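Local coordinates for peptidoglycan recognition protein SA CG11709-PA (Drosophila melanogaster, PDB 1SXR) that binds peptidoglycan of Gram-positive bacteria as a secreted pattern recognition receptor and thereby switches on the Toll pathway of innate immunity in the fly, at residues Q62-H65 with Q66-D70; E56-Q59 with N60-A63; Y100-N103 with A104-T107; H29-V32 with R33-Y37. All blocks are in the same frame, centred on the assembly; numbering follows the deposited sequence.

How the interactions relate
Interactions 1 and 2 are successive turns of helix 50-67, with centres about 9 Å apart; they share Gln62 and Ala63, and interaction 1 carries the helix to its end. Interactions 3 and 4 sit elsewhere, their centres about 8 Å apart, where the neighbouring strands 106-111 and 35-42 of the central sheet begin. There Gln31 NE2 lies 2.9 Å from Asn103 O, and Thr107 N lies 2.9 Å from Tyr37 O. Residues 61-64 are inferred to bind peptidoglycan, as is Thr156, whose side chain is about 12 Å from that of His65 and about 10 Å from that of Tyr102. The nearest atoms of interactions 1 and 4 are about 9 Å apart.

Interaction 1: residues Q62-H65 with Q66-D70; sequences QAYH and QNELD
Tyr64 CG, anti to the backbone N (chi1 177°), carries the ring to Leu69, which lies on one face: Leu69 CG stands 4.3 Å from the ring centroid and only 18° off the normal, a CH-pi contact displaced toward the rim, where CD1 also reaches Tyr64 CE2. Glu68 comes obliquely to the same ring, its CB 3.7 Å from Tyr64 CD1. The imidazole of His65 has Tyr64 CD2 in plane at its edge, and Leu69 CD1 approaches His65 CD2 to 3.7 Å, so this one methyl touches both rings. A second flat pair is formed by Gln62 and Gln66, whose extended chains run side by side with their amides stacked, the planes 3° apart and Gln66 OE1 3.6 Å from Gln62 CG. This is the C-terminal end of helix 50-67, and residues 61-64 belong to a region inferred to bind peptidoglycan. Gln66 N to Gln62 O (2.8 Å) and Asn67 N to Ala63 O keep the helical pattern. At Tyr64 O two donors meet, Glu68 N at 2.9 Å and Leu69 N at 3.1 Å, as the chain unwinds before Asp70. The polar ends of the paired amides are held from outside, Gln62 by Asp73 and Lys23, Gln66 NE2 by the carbonyls of Asn72 and Pro24. An alanine in place of Gln66 would take away its amide and is likely to leave those two carbonyls without their donor and the Gln62 amide without its stacking partner. His65 ND1 bonds to Ser75 N.

Interaction 2: residues E56-Q59 with N60-A63; sequences EILQ and NMQA
Glu56 puts its CG anti to the backbone N (chi1 -168°) and stays extended, while Asn60, one turn on, has CG anti to its own carbonyl carbon; the two side chains consequently run alongside each other in the same direction. Asn60 ND2 comes 3.6 Å from Glu56 CG, and the carboxylate and amide planes are turned 67° apart. Their polar ends are joined through a water, which donates to Glu56 OE2 and accepts from Asn60 ND2, each at 3.2 Å. Around the helix from this pair, Met61 is extended through SD and then bends at chi3 (-39°), which turns its methyl back along the helix. CE rests loosely against Ile57 CG2 (4.3 Å) and Leu58 CD2 (4.4 Å). Along 56-63 the backbone follows the regular alpha-helical pattern of helix 50-67, with Gln62 N to Leu58 O the shortest and straightest of the four bonds at 2.8 Å. A second water donates to Gln59 O at 2.7 Å and to Gln62 OE1 at 2.8 Å; Gln59 O thus takes two donors, this water and Ala63 N. Gln62 OE1 also accepts from Lys23 N, and its NE2 bonds to Asp73. Gln59 NE2 bonds to the carbonyl of Trp20, tying the helix to helix 17-20. The chemistry divides round the helix: on the exposed side a water bridges the carboxylate and amide of Glu56 and Asn60, over the backbone bond from Asn60 N to Glu56 O, giving OE2 a donor and ND2 an acceptor, whereas Leu58 and Met61 pack on Leu79 of strand 78-80.

Interaction 3: residues Y100-N103 with A104-T107; sequences YGYN and AIGT. With SO4 (sulfate ion), chain C.
Ile105 lays its CD1 against the Tyr102 ring, 4.0 Å from CD1 of the tyrosine, and against Gly101 O at 3.6 Å. It gets there because its CG1 lies between the backbone N and the carbonyl carbon (chi1 66°), which turns the branch back over the preceding turn. This is the packed side of the contact: Tyr102 is buried, meets Tyr37 edge-to-face, and its hydroxyl has a hydrogen-bond partner in the carbonyl of His178, a residue of the C-terminal histidine tag. Gly106 fits under the turn for want of a side chain; a CB there would run into Tyr102 O.

The other side is more open, with Ala104 exposed and Asn103 partly so, and it holds a sulfate, probably from the crystallisation liquor. Backbone N-H groups point at it, Asn103 N to O1 at 2.8 Å and Ala104 N to O1 at 3.2 Å, while Asn103 ND2 reaches O2 at 3.1 Å, and Gly101 N adds a weak bond to O2. The carboxamide is also fixed at its other end, since Asn103 OD1 accepts from Thr99 N. A water gives O1 a further bond (2.6 Å) but grips Gly101 O and Ile105 N only weakly.

The consecutive N-H groups of Asn103 and Ala104, with the Asn103 amide, thus bind the ion in the loop that leads into strand 106-111 of the amidase-like sheet.

Interaction 4: residues H29-V32 with R33-Y37; sequences HYQV and RPIRY. With EDO (1,2-ethanediol), chain E.
Gln31 and Ile35 meet where the chain enters strand 35-42, an inner strand of the mixed sheet in this amidase-type fold. The contact is van der Waals, a methyl against an amide: Ile35 CD1 sits 3.6 Å from Gln31 CD, and close to OE1 and NE2 as well, with the side chains crossing at about a right angle. Ile35 is bent, CG1 anti to its carbonyl carbon (chi1 -77°) and chi2 at -74°, which carries CD1 back toward the glutamine. The cis peptide bond before Pro34 turns the chain between them.

Among polar contacts, Gln31 NE2 donates to the carbonyls of both Asn103 and Gly106, stitching this loop to the start of strand 106-111. Replacing Gln31 by a leucine would remove that donor and would probably leave these two carbonyls without their mate, weakening the tie between this loop and the start of strand 106-111. Arg33 reaches outward to a salt bridge from NH1 to Glu140.

An ethanediol, probably from the crystallisation liquor, sits by Arg33: its C2 lies 3.8 Å from Arg33 CB, and its O2 accepts a nearly straight bond (169°) from Arg33 N at 3.0 Å.

Interaction 1: residues Q62-H65 with Q66-D70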
loop_
_atom_site.group_PDB
_atom_site.type_symbol
_atom_site.label_atom_id
_atom_site.label_comp_id
_atom_site.label_asym_id
_atom_site.label_seq_id
_atom_site.Cartn_x
_atom_site.Cartn_y
_atom_site.Cartn_z
ATOM N N GLN A 62 7.568 -4.873 9.815
ATOM C CA GLN A 62 8.832 -4.375 9.295
ATOM C C GLN A 62 10.029 -5.310 9.564
ATOM O O GLN A 62 10.838 -5.555 8.666
ATOM C CB GLN A 62 9.109 -2.957 9.824
ATOM C CG GLN A 62 10.349 -2.364 9.172
ATOM C CD GLN A 62 10.720 -1.042 9.777
ATOM O OE1 GLN A 62 10.737 -0.895 11.003
ATOM N NE2 GLN A 62 11.026 -0.082 8.924
ATOM N N ALA A 63 10.123 -5.820 10.787
ATOM C CA ALA A 63 11.168 -6.780 11.152
ATOM C C ALA A 63 11.085 -8.023 10.291
ATOM O O ALA A 63 12.100 -8.546 9.833
ATOM C CB ALA A 63 11.028 -7.149 12.612
ATOM N N TYR A 64 9.889 -8.546 10.096
ATOM C CA TYR A 64 9.739 -9.712 9.224
ATOM C C TYR A 64 10.178 -9.360 7.788
ATOM O O TYR A 64 10.946 -10.073 7.149
ATOM C CB TYR A 64 8.272 -10.164 9.262
ATOM C CG TYR A 64 7.939 -11.316 8.358
ATOM C CD1 TYR A 64 8.566 -12.541 8.480
ATOM C CD2 TYR A 64 6.953 -11.165 7.397
ATOM C CE1 TYR A 64 8.208 -13.606 7.616
ATOM C CE2 TYR A 64 6.596 -12.186 6.565
ATOM C CZ TYR A 64 7.228 -13.394 6.665
ATOM O OH TYR A 64 6.832 -14.395 5.780
ATOM N N HIS A 65 9.709 -8.244 7.260
ATOM C CA HIS A 65 10.082 -7.894 5.899
ATOM C C HIS A 65 11.575 -7.633 5.719
ATOM O O HIS A 65 12.164 -8.085 4.741
ATOM C CB HIS A 65 9.286 -6.665 5.461
ATOM C CG HIS A 65 7.852 -6.967 5.196
ATOM N ND1 HIS A 65 6.998 -6.095 4.543
ATOM C CD2 HIS A 65 7.128 -8.079 5.468
ATOM C CE1 HIS A 65 5.801 -6.654 4.448
ATOM N NE2 HIS A 65 5.854 -7.861 4.993
ATOM N N GLN A 66 12.180 -6.889 6.636
ATOM C CA GLN A 66 13.607 -6.575 6.544
ATOM C C GLN A 66 14.511 -7.756 6.825
ATOM O O GLN A 66 15.507 -7.943 6.110
ATOM C CB GLN A 66 13.970 -5.430 7.494
ATOM C CG GLN A 66 13.479 -4.087 6.974
ATOM C CD GLN A 66 13.882 -2.926 7.898
ATOM O OE1 GLN A 66 13.853 -3.074 9.127
ATOM N NE2 GLN A 66 14.252 -1.786 7.303
ATOM N N ASN A 67 14.183 -8.549 7.844
ATOM C CA ASN A 67 15.133 -9.545 8.345
ATOM C C ASN A 67 14.853 -10.965 7.913
ATOM O O ASN A 67 15.738 -11.831 8.063
ATOM C CB ASN A 67 15.202 -9.472 9.862
ATOM C CG ASN A 67 15.632 -8.100 10.354
ATOM O OD1 ASN A 67 16.342 -7.376 9.665
ATOM N ND2 ASN A 67 15.182 -7.735 11.531
ATOM N N GLU A 68 13.646 -11.230 7.412
ATOM C CA GLU A 68 13.321 -12.563 6.916
ATOM C C GLU A 68 13.087 -12.564 5.418
ATOM O O GLU A 68 13.482 -13.499 4.715
ATOM C CB GLU A 68 12.128 -13.167 7.646
ATOM C CG GLU A 68 12.409 -13.463 9.117
ATOM C CD GLU A 68 13.555 -14.450 9.319
ATOM O OE1 GLU A 68 13.657 -15.432 8.544
ATOM O OE2 GLU A 68 14.337 -14.247 10.278
ATOM N N LEU A 69 12.446 -11.522 4.909
ATOM C CA LEU A 69 12.159 -11.486 3.473
ATOM C C LEU A 69 13.240 -10.739 2.705
ATOM O O LEU A 69 13.219 -10.706 1.473
ATOM C CB LEU A 69 10.792 -10.861 3.211
ATOM C CG LEU A 69 9.594 -11.568 3.844
ATOM C CD1 LEU A 69 8.318 -10.937 3.382
ATOM C CD2 LEU A 69 9.645 -13.075 3.487
ATOM N N ASP A 70 14.182 -10.141 3.433
ATOM C CA ASP A 70 15.343 -9.478 2.834
ATOM C C ASP A 70 14.976 -8.244 2.017
ATOM O O ASP A 70 15.664 -7.887 1.050
ATOM C CB ASP A 70 16.147 -10.457 1.959
ATOM C CG ASP A 70 16.700 -11.613 2.752
ATOM O OD1 ASP A 70 16.950 -11.446 3.965
ATOM O OD2 ASP A 70 16.914 -12.731 2.249
#

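Interaction 2: residues E56-Q59 with N60-A63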
loop_
_atom_site.group_PDB
_atom_site.type_symbol
_atom_site.label_atom_id
_atom_site.label_comp_id
_atom_site.label_asym_id
_atom_site.label_seq_id
_atom_site.Cartn_x
_atom_site.Cartn_y
_atom_site.Cartn_z
ATOM N N GLU A 56 2.953 -1.651 17.254
ATOM C CA GLU A 56 3.755 -2.852 17.496
ATOM C C GLU A 56 3.612 -3.816 16.314
ATOM O O GLU A 56 4.580 -4.482 15.885
ATOM C CB GLU A 56 3.352 -3.546 18.792
ATOM C CG GLU A 56 4.364 -4.616 19.183
ATOM C CD GLU A 56 3.949 -5.398 20.412
ATOM O OE1 GLU A 56 3.149 -4.859 21.215
ATOM O OE2 GLU A 56 4.430 -6.544 20.579
ATOM N N ILE A 57 2.407 -3.873 15.782
ATOM C CA ILE A 57 2.159 -4.725 14.635
ATOM C C ILE A 57 3.022 -4.300 13.460
ATOM O O ILE A 57 3.630 -5.150 12.786
ATOM C CB ILE A 57 0.670 -4.741 14.327
ATOM C CG1 ILE A 57 -0.016 -5.624 15.385
ATOM C CG2 ILE A 57 0.404 -5.255 12.926
ATOM C CD1 ILE A 57 -1.457 -5.354 15.587
ATOM N N LEU A 58 3.118 -2.987 13.225
ATOM C CA LEU A 58 3.897 -2.507 12.105
ATOM C C LEU A 58 5.397 -2.717 12.371
ATOM O O LEU A 58 6.165 -3.020 11.456
ATOM C CB LEU A 58 3.603 -1.016 11.864
ATOM C CG LEU A 58 2.181 -0.767 11.361
ATOM C CD1 LEU A 58 1.860 0.747 11.506
ATOM C CD2 LEU A 58 2.000 -1.258 9.903
ATOM N N GLN A 59 5.810 -2.515 13.616
ATOM C CA GLN A 59 7.226 -2.773 13.954
ATOM C C GLN A 59 7.644 -4.207 13.640
ATOM O O GLN A 59 8.730 -4.455 13.076
ATOM C CB GLN A 59 7.513 -2.444 15.427
ATOM C CG GLN A 59 7.406 -0.938 15.721
ATOM C CD GLN A 59 7.308 -0.688 17.197
ATOM O OE1 GLN A 59 7.712 -1.529 18.004
ATOM N NE2 GLN A 59 6.785 0.459 17.570
ATOM N N ASN A 60 6.796 -5.152 14.010
ATOM C CA ASN A 60 7.133 -6.557 13.755
ATOM C C ASN A 60 6.931 -6.951 12.294
ATOM O O ASN A 60 7.684 -7.787 11.750
ATOM C CB ASN A 60 6.369 -7.435 14.726
ATOM C CG ASN A 60 6.898 -7.289 16.132
ATOM O OD1 ASN A 60 8.111 -7.368 16.352
ATOM N ND2 ASN A 60 6.011 -7.037 17.074
ATOM N N MET A 61 5.954 -6.331 11.627
ATOM C CA MET A 61 5.850 -6.567 10.186
ATOM C C MET A 61 7.119 -6.074 9.475
ATOM O O MET A 61 7.657 -6.732 8.582
ATOM C CB MET A 61 4.603 -5.875 9.609
ATOM C CG MET A 61 4.372 -6.262 8.177
ATOM S SD MET A 61 2.931 -5.450 7.464
ATOM C CE MET A 61 1.769 -5.476 8.804
ATOM N N GLN A 62 7.568 -4.873 9.815
ATOM C CA GLN A 62 8.832 -4.375 9.295
ATOM C C GLN A 62 10.029 -5.310 9.564
ATOM O O GLN A 62 10.838 -5.555 8.666
ATOM C CB GLN A 62 9.109 -2.957 9.824
ATOM C CG GLN A 62 10.349 -2.364 9.172
ATOM C CD GLN A 62 10.720 -1.042 9.777
ATOM O OE1 GLN A 62 10.737 -0.895 11.003
ATOM N NE2 GLN A 62 11.026 -0.082 8.924
ATOM N N ALA A 63 10.123 -5.820 10.787
ATOM C CA ALA A 63 11.168 -6.780 11.152
ATOM C C ALA A 63 11.085 -8.023 10.291
ATOM O O ALA A 63 12.100 -8.546 9.833
ATOM C CB ALA A 63 11.028 -7.149 12.612
HETATM O O HOH W 1 7.504 -7.318 19.922
HETATM O O HOH W 2 10.858 -2.787 13.101
#

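Interaction 3: residues Y100-N103 with A104-T107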
loop_
_atom_site.group_PDB
_atom_site.type_symbol
_atom_site.label_atom_id
_atom_site.label_comp_id
_atom_site.label_asym_id
_atom_site.label_seq_id
_atom_site.Cartn_x
_atom_site.Cartn_y
_atom_site.Cartn_z
ATOM N N TYR A 100 5.862 -7.440 -7.703
ATOM C CA TYR A 100 6.832 -7.570 -8.775
ATOM C C TYR A 100 6.343 -6.912 -10.067
ATOM O O TYR A 100 5.200 -7.132 -10.516
ATOM C CB TYR A 100 7.152 -9.053 -9.054
ATOM C CG TYR A 100 7.827 -9.216 -10.410
ATOM C CD1 TYR A 100 9.143 -8.886 -10.562
ATOM C CD2 TYR A 100 7.120 -9.659 -11.536
ATOM C CE1 TYR A 100 9.776 -8.977 -11.783
ATOM C CE2 TYR A 100 7.749 -9.765 -12.790
ATOM C CZ TYR A 100 9.088 -9.418 -12.896
ATOM O OH TYR A 100 9.754 -9.511 -14.122
ATOM N N GLY A 101 7.206 -6.072 -10.649
ATOM C CA GLY A 101 6.865 -5.397 -11.905
ATOM C C GLY A 101 6.228 -4.038 -11.694
ATOM O O GLY A 101 6.126 -3.218 -12.637
ATOM N N TYR A 102 5.786 -3.806 -10.458
ATOM C CA TYR A 102 5.107 -2.556 -10.101
ATOM C C TYR A 102 5.706 -1.872 -8.888
ATOM O O TYR A 102 5.073 -1.003 -8.286
ATOM C CB TYR A 102 3.582 -2.768 -9.936
ATOM C CG TYR A 102 2.887 -2.933 -11.288
ATOM C CD1 TYR A 102 2.358 -1.845 -11.946
ATOM C CD2 TYR A 102 2.826 -4.166 -11.899
ATOM C CE1 TYR A 102 1.769 -1.997 -13.198
ATOM C CE2 TYR A 102 2.225 -4.343 -13.143
ATOM C CZ TYR A 102 1.697 -3.229 -13.770
ATOM O OH TYR A 102 1.094 -3.340 -14.994
ATOM N N ASN A 103 6.924 -2.254 -8.503
ATOM C CA ASN A 103 7.575 -1.609 -7.382
ATOM C C ASN A 103 8.250 -0.301 -7.787
ATOM O O ASN A 103 8.002 0.732 -7.159
ATOM C CB ASN A 103 8.595 -2.544 -6.748
ATOM C CG ASN A 103 7.945 -3.756 -6.119
ATOM O OD1 ASN A 103 6.967 -3.628 -5.390
ATOM N ND2 ASN A 103 8.507 -4.936 -6.366
ATOM N N ALA A 104 9.070 -0.324 -8.845
ATOM C CA ALA A 104 9.688 0.908 -9.327
ATOM C C ALA A 104 8.635 1.892 -9.851
ATOM O O ALA A 104 8.782 3.098 -9.677
ATOM C CB ALA A 104 10.702 0.603 -10.431
ATOM N N ILE A 105 7.595 1.379 -10.504
ATOM C CA ILE A 105 6.620 2.266 -11.193
ATOM C C ILE A 105 5.259 2.433 -10.493
ATOM O O ILE A 105 4.372 3.124 -11.002
ATOM C CB ILE A 105 6.393 1.823 -12.660
ATOM C CG1 ILE A 105 5.709 0.459 -12.682
ATOM C CG2 ILE A 105 7.714 1.877 -13.448
ATOM C CD1 ILE A 105 5.283 -0.054 -14.085
ATOM N N GLY A 106 5.088 1.829 -9.322
ATOM C CA GLY A 106 3.805 1.926 -8.631
ATOM C C GLY A 106 3.943 2.325 -7.170
ATOM O O GLY A 106 5.019 2.191 -6.574
ATOM N N THR A 107 2.844 2.812 -6.600
ATOM C CA THR A 107 2.720 3.030 -5.177
ATOM C C THR A 107 1.835 1.937 -4.625
ATOM O O THR A 107 0.700 1.828 -5.063
ATOM C CB THR A 107 2.046 4.382 -4.900
ATOM O OG1 THR A 107 2.849 5.422 -5.467
ATOM C CG2 THR A 107 2.036 4.648 -3.424
HETATM S S SO4 C . 10.195 -3.923 -10.029
HETATM O O1 SO4 C . 8.936 -3.234 -10.255
HETATM O O2 SO4 C . 9.983 -5.026 -9.126
HETATM O O3 SO4 C . 11.124 -3.046 -9.369
HETATM O O4 SO4 C . 10.673 -4.453 -11.283
HETATM O O HOH W 3 8.504 -1.320 -12.032
#

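Interaction 4: residues H29-V32 with R33-Y37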
loop_
_atom_site.group_PDB
_atom_site.type_symbol
_atom_site.label_atom_id
_atom_site.label_comp_id
_atom_site.label_asym_id
_atom_site.label_seq_id
_atom_site.Cartn_x
_atom_site.Cartn_y
_atom_site.Cartn_z
ATOM N N HIS A 29 15.813 3.530 -2.642
ATOM C CA HIS A 29 15.809 3.517 -4.105
ATOM C C HIS A 29 14.697 4.424 -4.575
ATOM O O HIS A 29 13.519 4.202 -4.280
ATOM C CB HIS A 29 15.668 2.090 -4.637
ATOM C CG HIS A 29 16.859 1.236 -4.330
ATOM N ND1 HIS A 29 17.999 1.229 -5.104
ATOM C CD2 HIS A 29 17.104 0.397 -3.293
ATOM C CE1 HIS A 29 18.889 0.404 -4.568
ATOM N NE2 HIS A 29 18.372 -0.103 -3.457
ATOM N N TYR A 30 15.049 5.471 -5.288
ATOM C CA TYR A 30 14.068 6.496 -5.609
ATOM C C TYR A 30 13.284 6.175 -6.868
ATOM O O TYR A 30 13.806 5.527 -7.794
ATOM C CB TYR A 30 14.744 7.880 -5.677
ATOM C CG TYR A 30 15.425 8.220 -4.368
ATOM C CD1 TYR A 30 14.778 8.961 -3.394
ATOM C CD2 TYR A 30 16.694 7.734 -4.084
ATOM C CE1 TYR A 30 15.408 9.241 -2.181
ATOM C CE2 TYR A 30 17.320 7.999 -2.889
ATOM C CZ TYR A 30 16.678 8.749 -1.942
ATOM O OH TYR A 30 17.333 9.010 -0.748
ATOM N N GLN A 31 12.015 6.589 -6.889
ATOM C CA GLN A 31 11.165 6.467 -8.077
ATOM C C GLN A 31 11.173 7.756 -8.890
ATOM O O GLN A 31 11.531 8.829 -8.386
ATOM C CB GLN A 31 9.716 6.190 -7.662
ATOM C CG GLN A 31 9.541 4.897 -6.895
ATOM C CD GLN A 31 8.157 4.725 -6.372
ATOM O OE1 GLN A 31 7.597 5.666 -5.785
ATOM N NE2 GLN A 31 7.586 3.522 -6.570
ATOM N N VAL A 32 10.753 7.636 -10.137
ATOM C CA VAL A 32 10.548 8.786 -11.005
ATOM C C VAL A 32 9.111 9.246 -10.842
ATOM O O VAL A 32 8.171 8.480 -11.040
ATOM C CB VAL A 32 10.770 8.392 -12.465
ATOM C CG1 VAL A 32 10.402 9.551 -13.421
ATOM C CG2 VAL A 32 12.225 7.976 -12.661
ATOM N N ARG A 33 8.940 10.511 -10.502
ATOM C CA ARG A 33 7.588 11.033 -10.302
ATOM C C ARG A 33 7.165 11.826 -11.519
ATOM O O ARG A 33 8.008 12.357 -12.227
ATOM C CB ARG A 33 7.525 11.884 -9.038
ATOM C CG ARG A 33 7.807 11.031 -7.820
ATOM C CD ARG A 33 7.646 11.725 -6.495
ATOM N NE ARG A 33 8.869 12.398 -6.084
ATOM C CZ ARG A 33 9.189 12.642 -4.821
ATOM N NH1 ARG A 33 8.377 12.255 -3.842
ATOM N NH2 ARG A 33 10.326 13.266 -4.533
ATOM N N PRO A 34 5.865 11.898 -11.786
ATOM C CA PRO A 34 4.812 11.285 -10.966
ATOM C C PRO A 34 4.640 9.793 -11.267
ATOM O O PRO A 34 4.964 9.311 -12.369
ATOM C CB PRO A 34 3.559 12.073 -11.369
ATOM C CG PRO A 34 3.818 12.485 -12.779
ATOM C CD PRO A 34 5.315 12.646 -12.930
ATOM N N ILE A 35 4.173 9.059 -10.257
ATOM C CA ILE A 35 3.942 7.630 -10.385
ATOM C C ILE A 35 2.605 7.416 -11.066
ATOM O O ILE A 35 1.648 8.153 -10.786
ATOM C CB ILE A 35 3.951 7.010 -8.984
ATOM C CG1 ILE A 35 5.393 6.874 -8.496
ATOM C CG2 ILE A 35 3.230 5.660 -8.954
ATOM C CD1 ILE A 35 6.141 5.746 -9.168
ATOM N N ARG A 36 2.537 6.416 -11.938
ATOM C CA ARG A 36 1.393 6.236 -12.826
ATOM C C ARG A 36 0.533 5.040 -12.494
ATOM O O ARG A 36 -0.480 4.794 -13.154
ATOM C CB ARG A 36 1.869 6.156 -14.281
ATOM C CG ARG A 36 2.572 7.435 -14.697
ATOM C CD ARG A 36 2.892 7.540 -16.165
ATOM N NE ARG A 36 3.732 8.721 -16.377
ATOM C CZ ARG A 36 3.287 9.965 -16.542
ATOM N NH1 ARG A 36 1.984 10.231 -16.543
ATOM N NH2 ARG A 36 4.154 10.957 -16.724
ATOM N N TYR A 37 0.948 4.296 -11.464
ATOM C CA TYR A 37 0.243 3.105 -11.013
ATOM C C TYR A 37 0.099 3.066 -9.492
ATOM O O TYR A 37 1.045 3.359 -8.780
ATOM C CB TYR A 37 1.029 1.868 -11.447
ATOM C CG TYR A 37 0.947 1.608 -12.933
ATOM C CD1 TYR A 37 -0.187 1.015 -13.485
ATOM C CD2 TYR A 37 1.987 1.950 -13.776
ATOM C CE1 TYR A 37 -0.280 0.767 -14.837
ATOM C CE2 TYR A 37 1.913 1.692 -15.133
ATOM C CZ TYR A 37 0.773 1.107 -15.652
ATOM O OH TYR A 37 0.681 0.834 -17.004
HETATM C C1 EDO E . 11.548 14.027 -8.800
HETATM O O1 EDO E . 10.306 14.752 -8.779
HETATM C C2 EDO E . 11.287 12.558 -9.109
HETATM O O2 EDO E . 11.256 12.354 -10.526
#